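PDB 2Y5S: dihydropteroate synthase from Burkholderia cenocepacia, which probably catalyses the condensation of para-aminobenzoate with 6-hydroxymethyl-7,8-dihydropterin diphosphate to form 7,8-dihydropteroate, the precursor of the folates. Local coordinates for residues L11-R15 and G139-L143; V157-Y162 and F198-V202; S233-L238 and L248-S254. All coordinates share one frame; numbering follows the deposited sequence.

Contact 1: residues L11-R15 and G139-L143; sequences LQCGR and GNSGL
G14 and N140 supply the one hydrogen bond that joins 11-15 to 139-143. G14 N reaches N140 O at 2.8 Å with an N-H...O angle of 147°. Regular sheet pairing does not develop from here: Q12 O lies 3.4 Å from G142 N, but the angle is too poor for a hydrogen bond. Backbone packing takes its place. Q12 O rests 3.2 Å from G142 CA, and the CA atoms of C13 and G142 are 4.0 Å apart, a closeness that the bare CA of G142 permits.

Strand 142-146 belongs to the eight-stranded parallel TIM barrel, and 139-143 is the approach to its N-terminal end. Strands 11-13 and 16-18 form an antiparallel hairpin laid against that end, with G14 in the turn. C13 carries the cover on to L120, at the start of the neighbouring barrel strand, while a salt bridge from R15 to D119 ties the turn to the same region.

The side-chain part of the contact is an amide meeting an amide. At chi1 174° the CG of Q12 points away from the backbone N and lies beside the carbonyl carbon, and a bend at the next bond swings its amide across N140, the two planes standing 88° apart. N140 OD1 is 2.9 Å from Q12 NE2, a pair with poor hydrogen-bond geometry. The same oxygen also comes tightly against Q12 CG, at 2.9 Å, so the rotation of this exposed N140 amide is doubtful. Q12 also touches R189 and E17, the latter on the partner strand of the hairpin.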
ATOM      1  N   LEU B  11       6.791  15.721  18.042  1.00 22.80           N
ATOM      2  CA  LEU B  11       6.016  16.920  17.824  1.00 22.81           C
ATOM      3  C   LEU B  11       5.262  17.338  19.093  1.00 23.57           C
ATOM      4  O   LEU B  11       4.393  16.621  19.576  1.00 23.92           O
ATOM      5  CB  LEU B  11       5.029  16.688  16.679  1.00 21.16           C
ATOM      6  CG  LEU B  11       4.268  17.937  16.210  1.00 21.54           C
ATOM      7  CD1 LEU B  11       5.242  18.985  15.665  1.00 19.17           C
ATOM      8  CD2 LEU B  11       3.172  17.570  15.152  1.00 20.38           C
ATOM      9  N   GLN B  12       5.583  18.508  19.622  1.00 24.97           N
ATOM     10  CA  GLN B  12       4.775  19.095  20.689  1.00 26.06           C
ATOM     11  C   GLN B  12       3.451  19.561  20.045  1.00 25.09           C
ATOM     12  O   GLN B  12       3.462  20.311  19.085  1.00 24.86           O
ATOM     13  CB  GLN B  12       5.547  20.221  21.350  1.00 27.76           C
ATOM     14  CG  GLN B  12       4.786  21.024  22.376  1.00 30.45           C
ATOM     15  CD  GLN B  12       4.275  20.182  23.515  1.00 33.69           C
ATOM     16  OE1 GLN B  12       5.002  19.345  24.061  1.00 32.17           O
ATOM     17  NE2 GLN B  12       3.007  20.396  23.888  1.00 36.28           N
ATOM     18  N   CYS B  13       2.324  19.073  20.555  1.00 24.64           N
ATOM     19  CA  CYS B  13       1.055  19.213  19.858  1.00 24.12           C
ATOM     20  C   CYS B  13      -0.047  19.589  20.823  1.00 24.08           C
ATOM     21  O   CYS B  13      -0.983  18.831  21.060  1.00 23.48           O
ATOM     22  CB  CYS B  13       0.722  17.924  19.098  1.00 23.40           C
ATOM     23  SG  CYS B  13      -0.603  18.082  17.905  1.00 25.08           S
ATOM     24  N   GLY B  14       0.086  20.785  21.382  1.00 24.88           N
ATOM     25  CA  GLY B  14      -0.893  21.315  22.318  1.00 25.77           C
ATOM     26  C   GLY B  14      -0.939  20.482  23.583  1.00 26.62           C
ATOM     27  O   GLY B  14       0.028  20.443  24.325  1.00 26.91           O
ATOM     28  N   ARG B  15      -2.062  19.809  23.821  1.00 26.63           N
ATOM     29  CA  ARG B  15      -2.207  18.977  25.021  1.00 28.44           C
ATOM     30  C   ARG B  15      -1.342  17.724  24.947  1.00 28.53           C
ATOM     31  O   ARG B  15      -1.154  17.063  25.946  1.00 29.08           O
ATOM     32  CB  ARG B  15      -3.661  18.522  25.212  1.00 28.94           C
ATOM     33  CG  ARG B  15      -4.640  19.592  25.617  1.00 30.15           C
ATOM     34  CD  ARG B  15      -6.059  19.036  25.566  1.00 30.51           C
ATOM     35  NE  ARG B  15      -6.521  18.817  24.185  1.00 27.79           N
ATOM     36  CZ  ARG B  15      -7.644  18.175  23.858  1.00 27.11           C
ATOM     37  NH1 ARG B  15      -8.425  17.648  24.799  1.00 27.47           N
ATOM     38  NH2 ARG B  15      -7.985  18.042  22.580  1.00 25.67           N
ATOM     39  N   GLY B 139       2.186  29.657  23.447  1.00 30.79           N
ATOM     40  CA  GLY B 139       1.565  28.418  23.858  1.00 30.58           C
ATOM     41  C   GLY B 139       2.307  27.230  23.294  1.00 29.91           C
ATOM     42  O   GLY B 139       3.481  27.334  22.927  1.00 28.84           O
ATOM     43  N   ASN B 140       1.608  26.106  23.226  1.00 29.45           N
ATOM     44  CA  ASN B 140       2.216  24.834  22.888  1.00 29.59           C
ATOM     45  C   ASN B 140       1.621  24.080  21.716  1.00 27.13           C
ATOM     46  O   ASN B 140       1.929  22.913  21.527  1.00 25.63           O
ATOM     47  CB  ASN B 140       2.200  23.926  24.114  1.00 31.47           C
ATOM     48  CG  ASN B 140       3.531  23.872  24.762  1.00 36.34           C
ATOM     49  OD1 ASN B 140       4.312  22.958  24.490  1.00 43.87           O
ATOM     50  ND2 ASN B 140       3.855  24.892  25.553  1.00 38.25           N
ATOM     51  N   SER B 141       0.778  24.738  20.933  1.00 26.04           N
ATOM     52  CA  SER B 141       0.133  24.067  19.815  1.00 24.55           C
ATOM     53  C   SER B 141       1.183  23.560  18.833  1.00 23.78           C
ATOM     54  O   SER B 141       2.240  24.170  18.655  1.00 23.84           O
ATOM     55  CB  SER B 141      -0.843  24.994  19.099  1.00 23.85           C
ATOM     56  OG  SER B 141      -0.217  26.197  18.691  1.00 23.26           O
ATOM     57  N   GLY B 142       0.887  22.424  18.222  1.00 22.59           N
ATOM     58  CA  GLY B 142       1.616  21.992  17.045  1.00 21.92           C
ATOM     59  C   GLY B 142       1.290  22.919  15.882  1.00 21.33           C
ATOM     60  O   GLY B 142       0.217  23.539  15.835  1.00 21.16           O
ATOM     61  N   LEU B 143       2.229  23.024  14.952  1.00 20.79           N
ATOM     62  CA  LEU B 143       2.074  23.882  13.793  1.00 20.39           C
ATOM     63  C   LEU B 143       2.602  23.170  12.577  1.00 20.09           C
ATOM     64  O   LEU B 143       3.776  22.783  12.549  1.00 20.77           O
ATOM     65  CB  LEU B 143       2.856  25.179  13.979  1.00 20.60           C
ATOM     66  CG  LEU B 143       2.568  26.034  15.215  1.00 20.07           C
ATOM     67  CD1 LEU B 143       3.624  27.131  15.354  1.00 19.80           C
ATOM     68  CD2 LEU B 143       1.176  26.624  15.102  1.00 19.26           C
TER

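Contact 2: residues V157-Y162 and F198-V202; sequences VGEPDY and FGKAV. With 78H (7,8-dihydropteroate), chain P.
G199 O is met by two residues of 157-162: Y162 OH donates to it at 2.7 Å, and P160 CA adds a lesser CA-H...O contact at 3.5 Å. The hydroxyl stands 45° out of the carbonyl plane, and the oxygen lies at the edge of the tyrosine ring. Apolar contacts extend along the turn. P160 CG rests on the K200-A201 peptide, 3.6 Å from A201 N. Further back V157, whose CG2 is anti to its backbone N, brings that methyl to 3.3 Å from G199 N, close to a residue without CB.

Both loops stand at the C-terminal end of the TIM barrel, where the ligand binds. F198 CZ lies 3.2 Å from N11 of 7,8-dihydropteroate, the nitrogen linking pterin to benzoate, with C16 of the benzoate ring over one face of the phenyl. K200, bent at chi2, folds back toward F198, its CE passing 3.7 Å from Y162 OH. Its NZ has four acceptors for three N-H groups: F198 O (2.9 Å), P194 O, H147 ND1 and, the strongest, G195 O. Its charge probably gathers the carbonyls of the loop after strand 190-193 and helps to hold F198 against the product.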
ATOM      1  N   VAL B 157      -3.346  29.811  -5.549  1.00 43.69           N
ATOM      2  CA  VAL B 157      -2.224  28.970  -5.944  1.00 43.21           C
ATOM      3  C   VAL B 157      -1.709  29.437  -7.316  1.00 44.03           C
ATOM      4  O   VAL B 157      -2.498  29.818  -8.188  1.00 44.41           O
ATOM      5  CB  VAL B 157      -2.646  27.483  -6.000  1.00 42.64           C
ATOM      6  CG1 VAL B 157      -3.635  27.240  -7.147  1.00 43.63           C
ATOM      7  CG2 VAL B 157      -1.423  26.577  -6.115  1.00 42.36           C
ATOM      8  N   GLY B 158      -0.386  29.433  -7.480  1.00 43.84           N
ATOM      9  CA  GLY B 158       0.261  29.826  -8.728  1.00 44.87           C
ATOM     10  C   GLY B 158       0.629  28.618  -9.579  1.00 44.78           C
ATOM     11  O   GLY B 158       0.356  27.467  -9.203  1.00 43.08           O
ATOM     12  N   GLU B 159       1.244  28.891 -10.731  1.00 45.89           N
ATOM     13  CA  GLU B 159       1.633  27.850 -11.678  1.00 46.46           C
ATOM     14  C   GLU B 159       2.946  27.206 -11.251  1.00 45.25           C
ATOM     15  O   GLU B 159       3.811  27.889 -10.706  1.00 45.49           O
ATOM     16  CB  GLU B 159       1.795  28.429 -13.086  1.00 48.63           C
ATOM     17  CG  GLU B 159       0.492  28.930 -13.703  1.00 51.84           C
ATOM     18  CD  GLU B 159      -0.541  27.820 -13.859  1.00 53.74           C
ATOM     19  OE1 GLU B 159      -0.196  26.771 -14.457  1.00 56.04           O
ATOM     20  OE2 GLU B 159      -1.691  27.996 -13.384  1.00 54.27           O
ATOM     21  N   PRO B 160       3.112  25.893 -11.520  1.00 44.10           N
ATOM     22  CA  PRO B 160       4.343  25.228 -11.103  1.00 43.10           C
ATOM     23  C   PRO B 160       5.556  25.883 -11.725  1.00 44.21           C
ATOM     24  O   PRO B 160       5.533  26.208 -12.913  1.00 45.33           O
ATOM     25  CB  PRO B 160       4.184  23.805 -11.641  1.00 42.80           C
ATOM     26  CG  PRO B 160       2.731  23.654 -11.940  1.00 42.86           C
ATOM     27  CD  PRO B 160       2.253  25.000 -12.319  1.00 43.98           C
ATOM     28  N   ASP B 161       6.601  26.082 -10.927  1.00 43.57           N
ATOM     29  CA  ASP B 161       7.844  26.650 -11.431  1.00 44.50           C
ATOM     30  C   ASP B 161       8.966  26.394 -10.422  1.00 42.93           C
ATOM     31  O   ASP B 161       8.947  26.955  -9.324  1.00 42.62           O
ATOM     32  CB  ASP B 161       7.682  28.149 -11.679  1.00 46.22           C
ATOM     33  CG  ASP B 161       8.926  28.778 -12.268  1.00 49.18           C
ATOM     34  OD1 ASP B 161       9.545  28.160 -13.160  1.00 53.21           O
ATOM     35  OD2 ASP B 161       9.282  29.894 -11.842  1.00 52.93           O
ATOM     36  N   TYR B 162       9.927  25.549 -10.805  1.00 41.44           N
ATOM     37  CA  TYR B 162      10.970  25.059  -9.897  1.00 39.46           C
ATOM     38  C   TYR B 162      12.288  24.812 -10.634  1.00 40.39           C
ATOM     39  O   TYR B 162      12.299  24.615 -11.835  1.00 40.95           O
ATOM     40  CB  TYR B 162      10.537  23.735  -9.253  1.00 37.41           C
ATOM     41  CG  TYR B 162       9.235  23.826  -8.498  1.00 32.89           C
ATOM     42  CD1 TYR B 162       9.175  24.452  -7.258  1.00 29.54           C
ATOM     43  CD2 TYR B 162       8.060  23.322  -9.036  1.00 29.43           C
ATOM     44  CE1 TYR B 162       7.985  24.540  -6.545  1.00 27.67           C
ATOM     45  CE2 TYR B 162       6.857  23.418  -8.337  1.00 28.88           C
ATOM     46  CZ  TYR B 162       6.832  24.037  -7.090  1.00 26.58           C
ATOM     47  OH  TYR B 162       5.656  24.151  -6.395  1.00 24.67           O
ATOM     48  N   PHE B 198      -0.415  21.328  -4.542  1.00 20.11           N
ATOM     49  CA  PHE B 198      -0.492  22.803  -4.395  1.00 20.64           C
ATOM     50  C   PHE B 198       0.594  23.527  -5.206  1.00 22.02           C
ATOM     51  O   PHE B 198       1.690  23.833  -4.696  1.00 21.13           O
ATOM     52  CB  PHE B 198      -0.371  23.202  -2.933  1.00 20.19           C
ATOM     53  CG  PHE B 198      -1.576  22.882  -2.095  1.00 19.12           C
ATOM     54  CD1 PHE B 198      -2.604  23.814  -1.948  1.00 22.72           C
ATOM     55  CD2 PHE B 198      -1.675  21.661  -1.417  1.00 19.44           C
ATOM     56  CE1 PHE B 198      -3.716  23.538  -1.145  1.00 22.05           C
ATOM     57  CE2 PHE B 198      -2.777  21.371  -0.621  1.00 21.12           C
ATOM     58  CZ  PHE B 198      -3.799  22.313  -0.480  1.00 22.51           C
ATOM     59  N   GLY B 199       0.283  23.813  -6.472  1.00 23.23           N
ATOM     60  CA  GLY B 199       1.230  24.465  -7.375  1.00 23.74           C
ATOM     61  C   GLY B 199       2.309  23.516  -7.882  1.00 24.21           C
ATOM     62  O   GLY B 199       3.468  23.904  -8.026  1.00 25.19           O
ATOM     63  N   LYS B 200       1.933  22.265  -8.129  1.00 23.53           N
ATOM     64  CA  LYS B 200       2.866  21.234  -8.595  1.00 22.91           C
ATOM     65  C   LYS B 200       2.346  20.621  -9.881  1.00 22.26           C
ATOM     66  O   LYS B 200       1.142  20.443 -10.026  1.00 21.83           O
ATOM     67  CB  LYS B 200       3.011  20.135  -7.545  1.00 21.97           C
ATOM     68  CG  LYS B 200       3.988  20.459  -6.411  1.00 23.17           C
ATOM     69  CD  LYS B 200       3.318  20.863  -5.177  1.00 22.34           C
ATOM     70  CE  LYS B 200       4.290  21.473  -4.178  1.00 22.75           C
ATOM     71  NZ  LYS B 200       3.549  22.231  -3.133  1.00 17.56           N
ATOM     72  N   ALA B 201       3.238  20.308 -10.815  1.00 22.37           N
ATOM     73  CA  ALA B 201       2.860  19.481 -11.966  1.00 22.37           C
ATOM     74  C   ALA B 201       2.241  18.175 -11.429  1.00 21.12           C
ATOM     75  O   ALA B 201       2.852  17.494 -10.593  1.00 19.08           O
ATOM     76  CB  ALA B 201       4.067  19.210 -12.877  1.00 22.67           C
ATOM     77  N   VAL B 202       1.026  17.864 -11.896  1.00 21.08           N
ATOM     78  CA  VAL B 202       0.152  16.843 -11.286  1.00 20.44           C
ATOM     79  C   VAL B 202       0.842  15.500 -11.060  1.00 19.91           C
ATOM     80  O   VAL B 202       0.631  14.855 -10.049  1.00 18.77           O
ATOM     81  CB  VAL B 202      -1.163  16.635 -12.105  1.00 21.79           C
ATOM     82  CG1 VAL B 202      -0.876  16.176 -13.586  1.00 22.35           C
ATOM     83  CG2 VAL B 202      -2.102  15.669 -11.388  1.00 20.56           C
TER
HETATM   84  O4  78H P1293      -1.968  18.142   1.746  1.00 34.32           O
HETATM   85  C4  78H P1293      -2.386  18.845   2.668  1.00 33.75           C
HETATM   86  C5  78H P1293      -3.658  19.453   2.624  1.00 33.81           C
HETATM   87  N3  78H P1293      -1.571  19.070   3.789  1.00 33.09           N
HETATM   88  C9  78H P1293      -4.040  20.261   3.721  1.00 32.47           C
HETATM   89  N5  78H P1293      -4.508  19.231   1.590  1.00 30.96           N
HETATM   90  C2  78H P1293      -2.014  19.919   4.850  1.00 32.73           C
HETATM   91  N8  78H P1293      -5.282  20.881   3.740  1.00 31.24           N
HETATM   92  N1  78H P1293      -3.236  20.469   4.783  1.00 31.27           N
HETATM   93  C6  78H P1293      -5.706  19.846   1.535  1.00 33.66           C
HETATM   94  N2  78H P1293      -1.220  20.169   5.903  1.00 27.86           N
HETATM   95  C7  78H P1293      -6.147  20.900   2.555  1.00 31.82           C
HETATM   96  C10 78H P1293      -6.669  19.539   0.424  1.00 34.51           C
HETATM   97  N11 78H P1293      -6.358  20.349  -0.759  1.00 36.12           N
HETATM   98  C15 78H P1293      -6.259  19.749  -1.937  1.00 35.01           C
HETATM   99  C16 78H P1293      -5.160  19.973  -2.760  1.00 33.81           C
HETATM  100  C17 78H P1293      -7.269  18.865  -2.320  1.00 34.81           C
HETATM  101  C18 78H P1293      -5.077  19.328  -3.981  1.00 33.62           C
HETATM  102  C19 78H P1293      -7.185  18.218  -3.545  1.00 34.77           C
HETATM  103  C20 78H P1293      -6.092  18.454  -4.376  1.00 34.01           C
HETATM  104  C21 78H P1293      -5.980  17.715  -5.713  1.00 32.75           C
HETATM  105  O22 78H P1293      -4.873  17.741  -6.255  1.00 32.52           O
HETATM  106  O23 78H P1293      -6.942  17.026  -6.119  1.00 34.41           O

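Contact 3: residues S233-L238 and L248-S254; sequences SRKSML and LERVAAS. With 78H (7,8-dihydropteroate), chain P; EDO (1,2-ethanediol), chain T; EDO (1,2-ethanediol), chain S.
The SRK motif of dihydropteroate synthases, 233-235, and the S236 that follows it are braced here by the start of helix 251-263, and S254 OG is the joint. This loop follows barrel strand 229-230 and enters helix 236-239 at the C-terminal, ligand-binding end of the TIM barrel. R234 N donates to S254 OG at 2.9 Å (159° at the hydrogen), while S254 OG donates in turn to R250 O at 2.7 Å. With OG anti to the carbonyl carbon (chi1 -60°), the hydroxyl can link the loop to the N-cap residue of its own helix; R250 O takes the backbone N of S254 as well.

The extended side chain of R250 spans back to the loop. NH1 reaches R234 O at 2.8 Å and 153°, with the oxygen near the guanidinium plane, so both backbone polar atoms of R234 are held by 248-254. The side chain of R234 goes another way, to a salt bridge with D273, and L248 CD2 lies over one face of its guanidinium, offset toward the rim and 3.7 Å from NH1. Apolar packing continues toward the subunit interface: L238 CB meets A253 CB at 4.0 Å, and both residues also touch V283 of the second subunit.

The braced loop presents two groups to 7,8-dihydropteroate. S236 N, in the first turn of its helix, donates to carboxylate O23 at 2.9 Å. K235, extended beyond CG, lies over one face of the benzoate ring with CG, CD and CE; its ammonium is shared with F196 O and G231 O, and NZ ends 2.7 Å from the pterin oxygen O4.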
ATOM      1  N   SER B 233      -4.530  12.145   0.008  1.00 16.40           N
ATOM      2  CA  SER B 233      -5.775  11.386  -0.031  1.00 16.97           C
ATOM      3  C   SER B 233      -6.762  11.902  -1.084  1.00 18.51           C
ATOM      4  O   SER B 233      -7.153  13.063  -1.056  1.00 18.51           O
ATOM      5  CB  SER B 233      -6.415  11.386   1.354  1.00 16.83           C
ATOM      6  OG  SER B 233      -7.650  10.675   1.368  1.00 17.76           O
ATOM      7  N   ARG B 234      -7.151  11.012  -1.997  1.00 18.63           N
ATOM      8  CA  ARG B 234      -8.104  11.295  -3.068  1.00 20.93           C
ATOM      9  C   ARG B 234      -7.681  12.371  -4.069  1.00 21.06           C
ATOM     10  O   ARG B 234      -8.498  12.835  -4.848  1.00 22.27           O
ATOM     11  CB  ARG B 234      -9.500  11.598  -2.488  1.00 22.01           C
ATOM     12  CG  ARG B 234      -9.993  10.477  -1.592  1.00 23.79           C
ATOM     13  CD  ARG B 234     -11.407  10.721  -1.124  1.00 28.24           C
ATOM     14  NE  ARG B 234     -11.977   9.533  -0.489  1.00 31.14           N
ATOM     15  CZ  ARG B 234     -13.121   9.542   0.192  1.00 34.18           C
ATOM     16  NH1 ARG B 234     -13.808  10.679   0.347  1.00 33.80           N
ATOM     17  NH2 ARG B 234     -13.574   8.419   0.741  1.00 34.86           N
ATOM     18  N   LYS B 235      -6.398  12.714  -4.101  1.00 20.56           N
ATOM     19  CA  LYS B 235      -5.962  13.876  -4.860  1.00 20.53           C
ATOM     20  C   LYS B 235      -5.733  13.555  -6.338  1.00 21.32           C
ATOM     21  O   LYS B 235      -5.642  12.393  -6.731  1.00 20.71           O
ATOM     22  CB  LYS B 235      -4.723  14.487  -4.229  1.00 20.12           C
ATOM     23  CG  LYS B 235      -5.001  15.230  -2.907  1.00 19.84           C
ATOM     24  CD  LYS B 235      -3.819  16.098  -2.493  1.00 19.96           C
ATOM     25  CE  LYS B 235      -4.130  16.903  -1.230  1.00 20.74           C
ATOM     26  NZ  LYS B 235      -2.914  17.593  -0.727  1.00 20.39           N
ATOM     27  N   SER B 236      -5.653  14.611  -7.138  1.00 21.58           N
ATOM     28  CA  SER B 236      -5.480  14.517  -8.579  1.00 22.67           C
ATOM     29  C   SER B 236      -4.257  13.744  -8.999  1.00 21.20           C
ATOM     30  O   SER B 236      -4.303  13.060 -10.021  1.00 21.92           O
ATOM     31  CB  SER B 236      -5.412  15.910  -9.192  1.00 23.69           C
ATOM     32  OG  SER B 236      -6.694  16.478  -9.121  1.00 27.41           O
ATOM     33  N   MET B 237      -3.168  13.835  -8.228  1.00 20.28           N
ATOM     34  CA  MET B 237      -1.970  13.028  -8.526  1.00 19.70           C
ATOM     35  C   MET B 237      -2.282  11.531  -8.582  1.00 19.38           C
ATOM     36  O   MET B 237      -1.592  10.770  -9.260  1.00 20.19           O
ATOM     37  CB  MET B 237      -0.840  13.287  -7.524  1.00 18.81           C
ATOM     38  CG  MET B 237      -1.165  12.905  -6.081  1.00 18.50           C
ATOM     39  SD  MET B 237       0.167  13.310  -4.925  1.00 18.17           S
ATOM     40  CE  MET B 237       1.371  12.045  -5.333  1.00 15.90           C
ATOM     41  N   LEU B 238      -3.302  11.104  -7.843  1.00 19.22           N
ATOM     42  CA  LEU B 238      -3.720   9.697  -7.840  1.00 18.70           C
ATOM     43  C   LEU B 238      -4.644   9.385  -9.031  1.00 19.99           C
ATOM     44  O   LEU B 238      -4.456   8.389  -9.737  1.00 19.80           O
ATOM     45  CB  LEU B 238      -4.409   9.371  -6.511  1.00 18.43           C
ATOM     46  CG  LEU B 238      -3.645   9.698  -5.214  1.00 16.64           C
ATOM     47  CD1 LEU B 238      -4.414   9.185  -3.987  1.00 17.63           C
ATOM     48  CD2 LEU B 238      -2.235   9.152  -5.226  1.00 17.50           C
ATOM     49  N   LEU B 248     -13.976   9.683  -5.234  1.00 30.54           N
ATOM     50  CA  LEU B 248     -14.528   8.574  -4.460  1.00 30.79           C
ATOM     51  C   LEU B 248     -14.028   7.198  -4.905  1.00 29.84           C
ATOM     52  O   LEU B 248     -14.162   6.228  -4.165  1.00 29.67           O
ATOM     53  CB  LEU B 248     -16.067   8.617  -4.496  1.00 33.04           C
ATOM     54  CG  LEU B 248     -16.666   9.827  -3.766  1.00 35.05           C
ATOM     55  CD1 LEU B 248     -18.187   9.794  -3.834  1.00 37.56           C
ATOM     56  CD2 LEU B 248     -16.206   9.868  -2.307  1.00 36.40           C
ATOM     57  N   GLU B 249     -13.429   7.117  -6.097  1.00 28.89           N
ATOM     58  CA  GLU B 249     -12.871   5.868  -6.597  1.00 28.17           C
ATOM     59  C   GLU B 249     -11.337   5.794  -6.438  1.00 26.16           C
ATOM     60  O   GLU B 249     -10.678   5.037  -7.140  1.00 26.20           O
ATOM     61  CB  GLU B 249     -13.296   5.669  -8.051  1.00 29.75           C
ATOM     62  CG  GLU B 249     -14.805   5.427  -8.168  1.00 33.29           C
ATOM     63  CD  GLU B 249     -15.302   5.397  -9.595  1.00 38.35           C
ATOM     64  OE1 GLU B 249     -14.528   4.984 -10.492  1.00 39.70           O
ATOM     65  OE2 GLU B 249     -16.472   5.786  -9.810  1.00 41.27           O
ATOM     66  N   ARG B 250     -10.782   6.553  -5.496  1.00 24.00           N
ATOM     67  CA  ARG B 250      -9.333   6.654  -5.353  1.00 22.12           C
ATOM     68  C   ARG B 250      -8.835   6.088  -4.029  1.00 20.70           C
ATOM     69  O   ARG B 250      -7.710   6.387  -3.624  1.00 20.14           O
ATOM     70  CB  ARG B 250      -8.891   8.111  -5.482  1.00 22.24           C
ATOM     71  CG  ARG B 250      -9.193   8.733  -6.833  1.00 22.67           C
ATOM     72  CD  ARG B 250      -8.831  10.198  -6.902  1.00 21.69           C
ATOM     73  NE  ARG B 250      -9.237  10.780  -8.185  1.00 21.50           N
ATOM     74  CZ  ARG B 250      -9.231  12.081  -8.476  1.00 24.77           C
ATOM     75  NH1 ARG B 250      -8.855  12.968  -7.572  1.00 23.85           N
ATOM     76  NH2 ARG B 250      -9.609  12.505  -9.679  1.00 25.88           N
ATOM     77  N   VAL B 251      -9.635   5.244  -3.378  1.00 20.58           N
ATOM     78  CA  VAL B 251      -9.293   4.789  -2.031  1.00 19.67           C
ATOM     79  C   VAL B 251      -8.039   3.925  -2.045  1.00 18.59           C
ATOM     80  O   VAL B 251      -7.115   4.182  -1.265  1.00 17.56           O
ATOM     81  CB  VAL B 251     -10.457   4.035  -1.336  1.00 20.52           C
ATOM     82  CG1 VAL B 251     -10.050   3.610   0.082  1.00 20.02           C
ATOM     83  CG2 VAL B 251     -11.737   4.902  -1.315  1.00 22.02           C
ATOM     84  N   ALA B 252      -7.994   2.911  -2.914  1.00 18.34           N
ATOM     85  CA  ALA B 252      -6.810   2.040  -2.971  1.00 17.32           C
ATOM     86  C   ALA B 252      -5.562   2.805  -3.350  1.00 16.56           C
ATOM     87  O   ALA B 252      -4.496   2.592  -2.772  1.00 15.15           O
ATOM     88  CB  ALA B 252      -7.020   0.847  -3.923  1.00 18.04           C
ATOM     89  N   ALA B 253      -5.682   3.717  -4.314  1.00 17.34           N
ATOM     90  CA  ALA B 253      -4.554   4.570  -4.668  1.00 16.16           C
ATOM     91  C   ALA B 253      -4.098   5.440  -3.492  1.00 15.31           C
ATOM     92  O   ALA B 253      -2.907   5.662  -3.319  1.00 14.26           O
ATOM     93  CB  ALA B 253      -4.883   5.434  -5.899  1.00 17.01           C
ATOM     94  N   SER B 254      -5.044   5.920  -2.693  1.00 15.53           N
ATOM     95  CA  SER B 254      -4.748   6.763  -1.510  1.00 14.87           C
ATOM     96  C   SER B 254      -4.030   5.959  -0.432  1.00 15.47           C
ATOM     97  O   SER B 254      -3.032   6.399   0.137  1.00 14.70           O
ATOM     98  CB  SER B 254      -6.036   7.371  -0.937  1.00 15.27           C
ATOM     99  OG  SER B 254      -6.711   8.192  -1.872  1.00 14.86           O
TER
HETATM  100  O4  78H P1293      -1.968  18.142   1.746  1.00 34.32           O
HETATM  101  C4  78H P1293      -2.386  18.845   2.668  1.00 33.75           C
HETATM  102  C5  78H P1293      -3.658  19.453   2.624  1.00 33.81           C
HETATM  103  N3  78H P1293      -1.571  19.070   3.789  1.00 33.09           N
HETATM  104  C9  78H P1293      -4.040  20.261   3.721  1.00 32.47           C
HETATM  105  N5  78H P1293      -4.508  19.231   1.590  1.00 30.96           N
HETATM  106  C2  78H P1293      -2.014  19.919   4.850  1.00 32.73           C
HETATM  107  N8  78H P1293      -5.282  20.881   3.740  1.00 31.24           N
HETATM  108  N1  78H P1293      -3.236  20.469   4.783  1.00 31.27           N
HETATM  109  C6  78H P1293      -5.706  19.846   1.535  1.00 33.66           C
HETATM  110  N2  78H P1293      -1.220  20.169   5.903  1.00 27.86           N
HETATM  111  C7  78H P1293      -6.147  20.900   2.555  1.00 31.82           C
HETATM  112  C10 78H P1293      -6.669  19.539   0.424  1.00 34.51           C
HETATM  113  N11 78H P1293      -6.358  20.349  -0.759  1.00 36.12           N
HETATM  114  C15 78H P1293      -6.259  19.749  -1.937  1.00 35.01           C
HETATM  115  C16 78H P1293      -5.160  19.973  -2.760  1.00 33.81           C
HETATM  116  C17 78H P1293      -7.269  18.865  -2.320  1.00 34.81           C
HETATM  117  C18 78H P1293      -5.077  19.328  -3.981  1.00 33.62           C
HETATM  118  C19 78H P1293      -7.185  18.218  -3.545  1.00 34.77           C
HETATM  119  C20 78H P1293      -6.092  18.454  -4.376  1.00 34.01           C
HETATM  120  C21 78H P1293      -5.980  17.715  -5.713  1.00 32.75           C
HETATM  121  O22 78H P1293      -4.873  17.741  -6.255  1.00 32.52           O
HETATM  122  O23 78H P1293      -6.942  17.026  -6.119  1.00 34.41           O
HETATM  123  C1  EDO T1297     -10.518  15.768  -8.919  1.00 60.65           C
HETATM  124  O1  EDO T1297     -10.021  15.150 -10.114  1.00 61.02           O
HETATM  125  C2  EDO T1297      -9.339  16.209  -8.062  1.00 59.99           C
HETATM  126  O2  EDO T1297      -9.614  16.017  -6.673  1.00 59.73           O
HETATM  127  C1  EDO S1296     -10.667  15.392  -2.993  1.00 58.14           C
HETATM  128  O1  EDO S1296     -10.189  15.580  -4.326  1.00 58.08           O
HETATM  129  C2  EDO S1296      -9.570  15.768  -2.008  1.00 57.62           C
HETATM  130  O2  EDO S1296     -10.140  16.470  -0.900  1.00 58.10           O

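How the contacts relate
Contacts 2 and 3 belong to the ligand-binding, C-terminal end of the barrel, whereas contact 1 lies at its N-terminal end, its centre about 30 Å from each of theirs. All three are only partly buried. Contact 1 joins a hairpin to a barrel strand; contact 2 joins two loops without regular structure; contact 3 joins a loop to a helix start and extends to the subunit interface. Contacts 2 and 3 both touch 7,8-dihydropteroate and each other: V202 O lies 3.3 Å from M237 CB, and F198 packs on K235. Contact 2 is held by a tyrosine hydroxyl and a buried lysine, contact 3 by a serine hydroxyl and an arginine on backbone atoms, contact 1 by one backbone bond.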